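Local coordinates for uncharacterized protein (Bacteroides vulgatus, PDB 4FMR) that is of unknown function but probably binds DNA, pairing an HU/IHF-like DNA-binding domain with an Ig-like DUF4469 domain in a two-chain assembly, at residues V75-G78 / L79-G82; S32-K35 / E36-L39; L192-P195 / S196-I199; Q137-T140 / T141-T144. All blocks are in the same frame, centred on the assembly; numbering follows the deposited sequence.

Interaction 1 (V75-G78 / L79-G82); sequences VNTG and LFRG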
loop_
_atom_site.group_PDB
_atom_site.type_symbol
_atom_site.label_atom_id
_atom_site.label_comp_id
_atom_site.label_asym_id
_atom_site.label_seq_id
_atom_site.Cartn_x
_atom_site.Cartn_y
_atom_site.Cartn_z
ATOM N N VAL B 75 1.021 -6.505 -10.968
ATOM C CA VAL B 75 2.283 -7.203 -10.778
ATOM C C VAL B 75 2.322 -7.811 -9.395
ATOM O O VAL B 75 2.118 -7.101 -8.408
ATOM C CB VAL B 75 3.490 -6.221 -10.987
ATOM C CG1 VAL B 75 4.847 -6.919 -10.708
ATOM C CG2 VAL B 75 3.471 -5.593 -12.381
ATOM N N ASN B 76 2.650 -9.093 -9.308
ATOM C CA ASN B 76 2.759 -9.791 -8.033
ATOM C C ASN B 76 4.135 -10.420 -7.873
ATOM O O ASN B 76 4.558 -11.160 -8.751
ATOM C CB ASN B 76 1.662 -10.885 -7.926
ATOM C CG ASN B 76 1.785 -11.796 -6.719
ATOM O OD1 ASN B 76 2.000 -11.351 -5.580
ATOM N ND2 ASN B 76 1.635 -13.098 -6.939
ATOM N N THR B 77 4.816 -10.155 -6.755
ATOM C CA THR B 77 6.083 -10.800 -6.365
ATOM C C THR B 77 5.749 -11.440 -5.009
ATOM O O THR B 77 4.608 -11.333 -4.559
ATOM C CB THR B 77 7.261 -9.795 -6.354
ATOM O OG1 THR B 77 7.110 -8.899 -5.251
ATOM C CG2 THR B 77 7.404 -9.008 -7.666
ATOM N N GLY B 78 6.712 -12.011 -4.312
ATOM C CA GLY B 78 6.434 -12.529 -2.977
ATOM C C GLY B 78 6.277 -11.411 -1.958
ATOM O O GLY B 78 5.625 -11.599 -0.931
ATOM N N LEU B 79 6.847 -10.222 -2.241
ATOM C CA LEU B 79 6.784 -9.099 -1.318
ATOM C C LEU B 79 5.548 -8.243 -1.488
ATOM O O LEU B 79 5.126 -7.629 -0.516
ATOM C CB LEU B 79 8.022 -8.185 -1.475
ATOM C CG LEU B 79 9.362 -8.738 -0.991
ATOM C CD1 LEU B 79 10.434 -7.714 -1.169
ATOM C CD2 LEU B 79 9.302 -9.182 0.484
ATOM N N PHE B 80 5.010 -8.120 -2.695
ATOM C CA PHE B 80 3.868 -7.230 -2.920
ATOM C C PHE B 80 3.077 -7.563 -4.167
ATOM O O PHE B 80 3.587 -8.182 -5.089
ATOM C CB PHE B 80 4.348 -5.752 -3.062
ATOM C CG PHE B 80 5.252 -5.484 -4.251
ATOM C CD1 PHE B 80 4.716 -5.264 -5.522
ATOM C CD2 PHE B 80 6.636 -5.524 -4.115
ATOM C CE1 PHE B 80 5.545 -5.145 -6.639
ATOM C CE2 PHE B 80 7.470 -5.332 -5.223
ATOM C CZ PHE B 80 6.916 -5.160 -6.480
ATOM N N ARG B 81 1.869 -7.012 -4.228
ATOM C CA ARG B 81 1.045 -6.931 -5.412
ATOM C C ARG B 81 0.839 -5.433 -5.698
ATOM O O ARG B 81 0.527 -4.651 -4.790
ATOM C CB ARG B 81 -0.267 -7.702 -5.293
ATOM C CG ARG B 81 -1.143 -7.642 -6.566
ATOM C CD ARG B 81 -2.073 -6.457 -6.488
ATOM N NE ARG B 81 -3.167 -6.577 -7.451
ATOM C CZ ARG B 81 -4.233 -5.796 -7.450
ATOM N NH1 ARG B 81 -4.353 -4.828 -6.551
ATOM N NH2 ARG B 81 -5.218 -6.011 -8.310
ATOM N N GLY B 82 1.045 -5.048 -6.955
ATOM C CA GLY B 82 0.868 -3.675 -7.397
ATOM C C GLY B 82 -0.040 -3.588 -8.600
ATOM O O GLY B 82 -0.112 -4.520 -9.417
#
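Val75 and Gly82 form an antiparallel hydrogen-bonded pair, Val75 N to Gly82 O at 2.8 Å and Gly82 N to Val75 O at 2.7 Å, next to the non-hydrogen-bonded pair Asn76–Arg81; the chain then reverses through Gly78 and Leu79, closed by Thr77 N to Phe80 O at 2.9 Å. Thr77, with chi1 at 71°, turns its hydroxyl inward over this reversal. OG1 there accepts from Leu79 N at 3.3 Å, two residues on, the geometry of an ST turn, and more weakly from Phe80 N at 3.4 Å. The same oxygen lies 3.5 Å above the plane of the Phe80 ring, displaced toward its rim on the CD2–CE2 side. The ring continues toward Val65 of helix 51-70, onto which Val75 also packs, and it meets Phe80 of the second subunit. Arg81 leads off the other way, its NE in a salt bridge with Glu210 of the second subunit, while Glu62 of that subunit accepts from Gly78 N. This tight hairpin opens the three-stranded antiparallel sheet that follows the helices in the HU/IHF-like fold, here built into the dimer interface.

Interaction 2 (S32-K35 / E36-L39); sequences SIDK and EIIL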
loop_
_atom_site.group_PDB
_atom_site.type_symbol
_atom_site.label_atom_id
_atom_site.label_comp_id
_atom_site.label_asym_id
_atom_site.label_seq_id
_atom_site.Cartn_x
_atom_site.Cartn_y
_atom_site.Cartn_z
ATOM N N SER B 32 16.122 2.452 9.442
ATOM C CA SER B 32 15.690 2.449 8.046
ATOM C C SER B 32 16.765 1.808 7.173
ATOM O O SER B 32 17.949 2.031 7.407
ATOM C CB SER B 32 15.385 3.868 7.571
ATOM O OG SER B 32 16.534 4.700 7.607
ATOM N N ILE B 33 16.368 1.007 6.179
ATOM C CA ILE B 33 17.368 0.402 5.298
ATOM C C ILE B 33 16.979 0.694 3.829
ATOM O O ILE B 33 15.788 0.874 3.499
ATOM C CB ILE B 33 17.608 -1.110 5.558
ATOM C CG1 ILE B 33 16.425 -1.992 5.067
ATOM C CG2 ILE B 33 17.996 -1.384 7.020
ATOM C CD1 ILE B 33 16.784 -3.470 4.954
ATOM N N ASP B 34 18.004 0.739 2.960
ATOM C CA ASP B 34 17.855 0.995 1.533
ATOM C C ASP B 34 18.460 -0.167 0.755
ATOM O O ASP B 34 18.852 -1.157 1.369
ATOM C CB ASP B 34 18.512 2.340 1.154
ATOM C CG ASP B 34 19.983 2.479 1.547
ATOM O OD1 ASP B 34 20.587 1.464 1.994
ATOM O OD2 ASP B 34 20.516 3.604 1.451
ATOM N N LYS B 35 18.595 -0.019 -0.575
ATOM C CA LYS B 35 19.120 -1.050 -1.477
ATOM C C LYS B 35 20.532 -1.469 -1.129
ATOM O O LYS B 35 20.838 -2.656 -1.245
ATOM C CB LYS B 35 19.069 -0.597 -2.941
ATOM C CG LYS B 35 17.695 -0.847 -3.550
ATOM C CD LYS B 35 17.666 -0.676 -5.074
ATOM C CE LYS B 35 17.198 0.691 -5.492
ATOM N NZ LYS B 35 17.065 0.801 -6.966
ATOM N N GLU B 36 21.381 -0.517 -0.678
ATOM C CA GLU B 36 22.768 -0.783 -0.319
ATOM C C GLU B 36 22.856 -1.771 0.845
ATOM O O GLU B 36 23.627 -2.709 0.763
ATOM C CB GLU B 36 23.523 0.518 0.026
ATOM C CG GLU B 36 25.015 0.257 0.196
ATOM C CD GLU B 36 25.911 1.297 0.848
ATOM O OE1 GLU B 36 25.405 2.195 1.562
ATOM O OE2 GLU B 36 27.146 1.150 0.710
ATOM N N ILE B 37 22.070 -1.577 1.908
ATOM C CA ILE B 37 22.073 -2.459 3.086
ATOM C C ILE B 37 21.459 -3.842 2.711
ATOM O O ILE B 37 22.008 -4.885 3.095
ATOM C CB ILE B 37 21.339 -1.768 4.276
ATOM C CG1 ILE B 37 22.134 -0.505 4.728
ATOM C CG2 ILE B 37 21.152 -2.731 5.457
ATOM C CD1 ILE B 37 21.227 0.672 5.250
ATOM N N ILE B 38 20.351 -3.831 1.932
ATOM C CA ILE B 38 19.682 -5.036 1.436
ATOM C C ILE B 38 20.700 -5.891 0.707
ATOM O O ILE B 38 20.830 -7.054 1.032
ATOM C CB ILE B 38 18.451 -4.698 0.543
ATOM C CG1 ILE B 38 17.325 -4.075 1.380
ATOM C CG2 ILE B 38 17.954 -5.946 -0.242
ATOM C CD1 ILE B 38 16.230 -3.407 0.587
ATOM N N LEU B 39 21.451 -5.313 -0.227
ATOM C CA LEU B 39 22.484 -6.020 -0.998
ATOM C C LEU B 39 23.583 -6.573 -0.096
ATOM O O LEU B 39 24.026 -7.698 -0.304
ATOM C CB LEU B 39 23.094 -5.085 -2.064
ATOM C CG LEU B 39 22.240 -4.900 -3.327
ATOM C CD1 LEU B 39 22.736 -3.723 -4.156
ATOM C CD2 LEU B 39 22.191 -6.183 -4.149
#
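Asp34 is the N-cap of helix 35-45, with Ile33 and Ile38 forming a hydrophobic staple beside it. The carboxylate oxygen Asp34 OD1 accepts from Ile37 N, a weak bond of 3.4 Å but fairly straight at 162°. A chi1 of 55° turns the carboxylate back over the first turn. Its charge probably gains from facing the amide end of the helix. The backbone of Asp34 starts the helical pattern as well, its O receiving Ile38 N at 3.1 Å, and Lys35 O takes Leu39 N one step later.

Around this polar centre lies an apolar shell. Ile33, just before the cap, closes the staple by setting its CD1 against Ile38 CG1 at 3.7 Å, the two side chains crossing at about a right angle. Its other branch, CG2, meets Ile37 CG2 at 3.8 Å, so Ile33 spans two successive helix positions. Farther out, Ser32 and Ile33 pair in parallel with a strand of the second subunit, and Ile38 packs on Met61 of that subunit. Leu39 instead faces helix 51-70 of its own chain, against Met54, Ala55 and Ile58. The ammonium group of Lys35 reaches the same helix, where NZ forms salt bridges with both Glu59 OE2 and Glu62 OE1.

Interaction 3 (L192-P195 / S196-I199); sequences LNEP and SRLI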
loop_
_atom_site.group_PDB
_atom_site.type_symbol
_atom_site.label_atom_id
_atom_site.label_comp_id
_atom_site.label_asym_id
_atom_site.label_seq_id
_atom_site.Cartn_x
_atom_site.Cartn_y
_atom_site.Cartn_z
ATOM N N LEU B 192 -1.209 24.339 12.001
ATOM C CA LEU B 192 -1.957 24.042 13.220
ATOM C C LEU B 192 -0.937 23.636 14.254
ATOM O O LEU B 192 -0.133 22.735 13.997
ATOM C CB LEU B 192 -3.067 22.968 13.003
ATOM C CG LEU B 192 -4.006 22.706 14.222
ATOM C CD1 LEU B 192 -4.728 23.978 14.670
ATOM C CD2 LEU B 192 -5.007 21.621 13.931
ATOM N N ASN B 193 -0.900 24.371 15.372
ATOM C CA ASN B 193 0.095 24.196 16.432
ATOM C C ASN B 193 -0.556 23.837 17.794
ATOM O O ASN B 193 -0.448 24.586 18.762
ATOM C CB ASN B 193 0.928 25.493 16.556
ATOM C CG ASN B 193 2.246 25.306 17.270
ATOM O OD1 ASN B 193 2.726 24.190 17.415
ATOM N ND2 ASN B 193 2.870 26.396 17.730
ATOM N N GLU B 194 -1.221 22.689 17.862
ATOM C CA GLU B 194 -1.901 22.232 19.075
ATOM C C GLU B 194 -1.067 21.153 19.821
ATOM O O GLU B 194 -0.246 20.482 19.175
ATOM C CB GLU B 194 -3.287 21.673 18.717
ATOM C CG GLU B 194 -4.289 22.714 18.239
ATOM C CD GLU B 194 -5.648 22.182 17.809
ATOM O OE1 GLU B 194 -5.756 20.998 17.400
ATOM O OE2 GLU B 194 -6.600 22.990 17.816
ATOM N N PRO B 195 -1.270 20.965 21.166
ATOM C CA PRO B 195 -0.486 19.947 21.900
ATOM C C PRO B 195 -0.653 18.521 21.355
ATOM O O PRO B 195 0.352 17.816 21.211
ATOM C CB PRO B 195 -1.029 20.039 23.335
ATOM C CG PRO B 195 -1.632 21.384 23.441
ATOM C CD PRO B 195 -2.169 21.708 22.083
ATOM N N SER B 196 -1.888 18.121 20.987
ATOM C CA SER B 196 -2.161 16.763 20.504
ATOM C C SER B 196 -2.058 16.602 18.977
ATOM O O SER B 196 -2.148 15.465 18.491
ATOM C CB SER B 196 -3.552 16.314 20.946
ATOM O OG SER B 196 -3.582 16.048 22.340
ATOM N N ARG B 197 -1.873 17.711 18.227
ATOM C CA ARG B 197 -1.849 17.653 16.767
ATOM C C ARG B 197 -1.153 18.855 16.107
ATOM O O ARG B 197 -1.498 20.020 16.353
ATOM C CB ARG B 197 -3.306 17.577 16.271
ATOM C CG ARG B 197 -3.540 17.688 14.773
ATOM C CD ARG B 197 -5.016 17.523 14.477
ATOM N NE ARG B 197 -5.813 18.511 15.200
ATOM C CZ ARG B 197 -7.136 18.593 15.154
ATOM N NH1 ARG B 197 -7.837 17.734 14.423
ATOM N NH2 ARG B 197 -7.769 19.525 15.846
ATOM N N LEU B 198 -0.197 18.546 15.236
ATOM C CA LEU B 198 0.482 19.528 14.393
ATOM C C LEU B 198 0.135 19.299 12.945
ATOM O O LEU B 198 0.231 18.164 12.475
ATOM C CB LEU B 198 2.026 19.509 14.524
ATOM C CG LEU B 198 2.689 19.759 15.857
ATOM C CD1 LEU B 198 4.211 19.590 15.721
ATOM C CD2 LEU B 198 2.326 21.128 16.421
ATOM N N ILE B 199 -0.183 20.376 12.220
ATOM C CA ILE B 199 -0.364 20.334 10.776
ATOM C C ILE B 199 0.774 21.149 10.180
ATOM O O ILE B 199 0.974 22.320 10.534
ATOM C CB ILE B 199 -1.759 20.761 10.244
ATOM C CG1 ILE B 199 -2.867 19.888 10.900
ATOM C CG2 ILE B 199 -1.788 20.621 8.690
ATOM C CD1 ILE B 199 -4.305 20.256 10.574
#
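Glu194 and Arg197 extend together from either end of the hairpin turn, with carboxylate and guanidinium planes only 23° apart. Their salt bridge rests on a single oxygen: Glu194 OE1 presents its syn lone pair to Arg197 NH2 at 2.9 Å, almost exactly in the guanidinium plane, and takes a weaker bond from NE at 3.3 Å. The bend of the arginine at chi3 (57°) turns this edge toward the acid. Leu192 crosses obliquely beside the pair, its CD2 3.5 Å from Arg197 NE and 3.7 Å from Ile199 CD1, so one methyl bridges the salt bridge and the apolar end of this face. Asn193 and Leu198 run alongside each other on the other face, where Asn193 OD1 comes 3.2 Å from Leu198 CD2 while accepting from Val163 N. Glu194 N bonds Arg197 O at 3.1 Å and the return bond is weak, closing a type I turn from Glu194 to Arg197, with Pro195 and Ser196 at its centre. The hairpin forms one margin of a four-stranded antiparallel sheet of the Ig-like domain: strand 190-193 is outermost, and strand 197-201 lies between it and strand 153-159, whose Thr155 and Phe157 meet Arg197.

Interaction 4 (Q137-T140 / T141-T144); sequences QDAT and TRAT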
loop_
_atom_site.group_PDB
_atom_site.type_symbol
_atom_site.label_atom_id
_atom_site.label_comp_id
_atom_site.label_asym_id
_atom_site.label_seq_id
_atom_site.Cartn_x
_atom_site.Cartn_y
_atom_site.Cartn_z
ATOM N N GLN B 137 -0.590 11.616 9.485
ATOM C CA GLN B 137 -1.495 11.471 8.352
ATOM C C GLN B 137 -1.101 12.401 7.188
ATOM O O GLN B 137 -0.968 13.615 7.373
ATOM C CB GLN B 137 -2.975 11.706 8.747
ATOM C CG GLN B 137 -3.938 11.212 7.652
ATOM C CD GLN B 137 -5.374 11.583 7.879
ATOM O OE1 GLN B 137 -5.723 12.743 8.165
ATOM N NE2 GLN B 137 -6.245 10.609 7.678
ATOM N N ASP B 138 -0.975 11.815 5.988
ATOM C CA ASP B 138 -0.672 12.537 4.765
ATOM C C ASP B 138 -1.970 13.034 4.169
ATOM O O ASP B 138 -2.904 12.243 4.042
ATOM C CB ASP B 138 0.096 11.654 3.770
ATOM C CG ASP B 138 0.654 12.469 2.618
ATOM O OD1 ASP B 138 1.433 13.397 2.877
ATOM O OD2 ASP B 138 0.247 12.229 1.471
ATOM N N ALA B 139 -2.046 14.338 3.817
ATOM C CA ALA B 139 -3.272 14.949 3.302
ATOM C C ALA B 139 -3.605 14.465 1.898
ATOM O O ALA B 139 -4.765 14.211 1.600
ATOM C CB ALA B 139 -3.153 16.466 3.313
ATOM N N THR B 140 -2.590 14.298 1.059
ATOM C CA THR B 140 -2.726 13.907 -0.342
ATOM C C THR B 140 -3.176 12.468 -0.486
ATOM O O THR B 140 -4.109 12.239 -1.246
ATOM C CB THR B 140 -1.407 14.147 -1.065
ATOM O OG1 THR B 140 -1.121 15.527 -0.930
ATOM C CG2 THR B 140 -1.462 13.801 -2.542
ATOM N N THR B 141 -2.525 11.506 0.196
ATOM C CA THR B 141 -2.837 10.077 0.028
ATOM C C THR B 141 -3.758 9.547 1.132
ATOM O O THR B 141 -4.331 8.469 0.967
ATOM C CB THR B 141 -1.533 9.241 0.007
ATOM O OG1 THR B 141 -0.940 9.284 1.300
ATOM C CG2 THR B 141 -0.511 9.715 -1.054
ATOM N N ARG B 142 -3.844 10.271 2.280
ATOM C CA ARG B 142 -4.578 9.897 3.496
ATOM C C ARG B 142 -3.889 8.678 4.188
ATOM O O ARG B 142 -4.442 8.129 5.145
ATOM C CB ARG B 142 -6.094 9.642 3.239
ATOM C CG ARG B 142 -6.845 10.867 2.705
ATOM C CD ARG B 142 -6.816 12.060 3.652
ATOM N NE ARG B 142 -7.062 13.323 2.945
ATOM C CZ ARG B 142 -7.281 14.495 3.537
ATOM N NH1 ARG B 142 -7.301 14.587 4.862
ATOM N NH2 ARG B 142 -7.493 15.583 2.809
ATOM N N ALA B 143 -2.645 8.329 3.777
ATOM C CA ALA B 143 -1.881 7.246 4.416
ATOM C C ALA B 143 -1.550 7.611 5.876
ATOM O O ALA B 143 -1.390 8.797 6.199
ATOM C CB ALA B 143 -0.603 6.964 3.647
ATOM N N THR B 144 -1.549 6.586 6.753
ATOM C CA THR B 144 -1.262 6.692 8.188
ATOM C C THR B 144 -0.056 5.833 8.554
ATOM O O THR B 144 0.127 5.520 9.714
ATOM C CB THR B 144 -2.488 6.284 9.024
ATOM O OG1 THR B 144 -2.810 4.926 8.716
ATOM C CG2 THR B 144 -3.699 7.214 8.803
#
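The turn that ends strand 132-138 in the Ig-like DUF4469 domain is organised by Asp138 and Thr141, the latter the first residue of an ST turn. Two backbone bonds tie Asp138 to the returning chain. Its backbone N donates to Ala143 O at 3.1 Å, nearly straight at 169°, and its own O receives a weak, bent bond from Arg142 N. Between their ends, Ala139, Thr140 and Thr141 follow a helical course before Arg142 swings into the left-handed region (phi 69°), which brings Ala143 back beside the strand.

The carboxylate of Asp138 projects into the bend. Asp138 OD2 accepts from Thr141 N at 3.1 Å, on its anti side and 29° out of the carboxylate plane, and also pairs with Thr149 OG1 of strand 147-149. Thr141 OG1 lies 3.2 Å from Asp138 OD2 and accepts from Ala143 N at 3.2 Å. Thr140, which also packs on Thr149, bonds Arg152 NH1 through OG1, while strand 153-159 covers the Asp138 side through Phe154.

Arg142, bent at chi2, brings its guanidinium back to Gln137 and Ala139. Gln137 meets it obliquely, with the amide and guanidinium planes almost perpendicular and Gln137 OE1 at the edge, 4.1 Å from Arg142 NH1. The carbonyl of Ala139 lies over one guanidinium face, its O only 2.8 Å from Arg142 NE but poorly placed for a hydrogen bond.

In the fold
Interactions 1 and 2 belong to the HU/IHF-like half of the chain and both meet the second subunit, whereas interactions 3 and 4 are surface turns of the Ig-like half. Interaction 1 is the buried one, and interaction 2 is partly buried. Their apolar parts pack on helix 51-70, and the two come within about 7 Å at their nearest atoms without touching. Interactions 3 and 4 stand at opposite margins of one four-stranded sheet, centres 16 Å apart. Within the segments themselves, interactions 1 and 2 rely on hydroxyl, ring and helix-cap contacts, and 3 and 4 on an ion pair and a carboxylate-centred turn, whereas the salt bridges of Arg81 and Lys35 reach outside them.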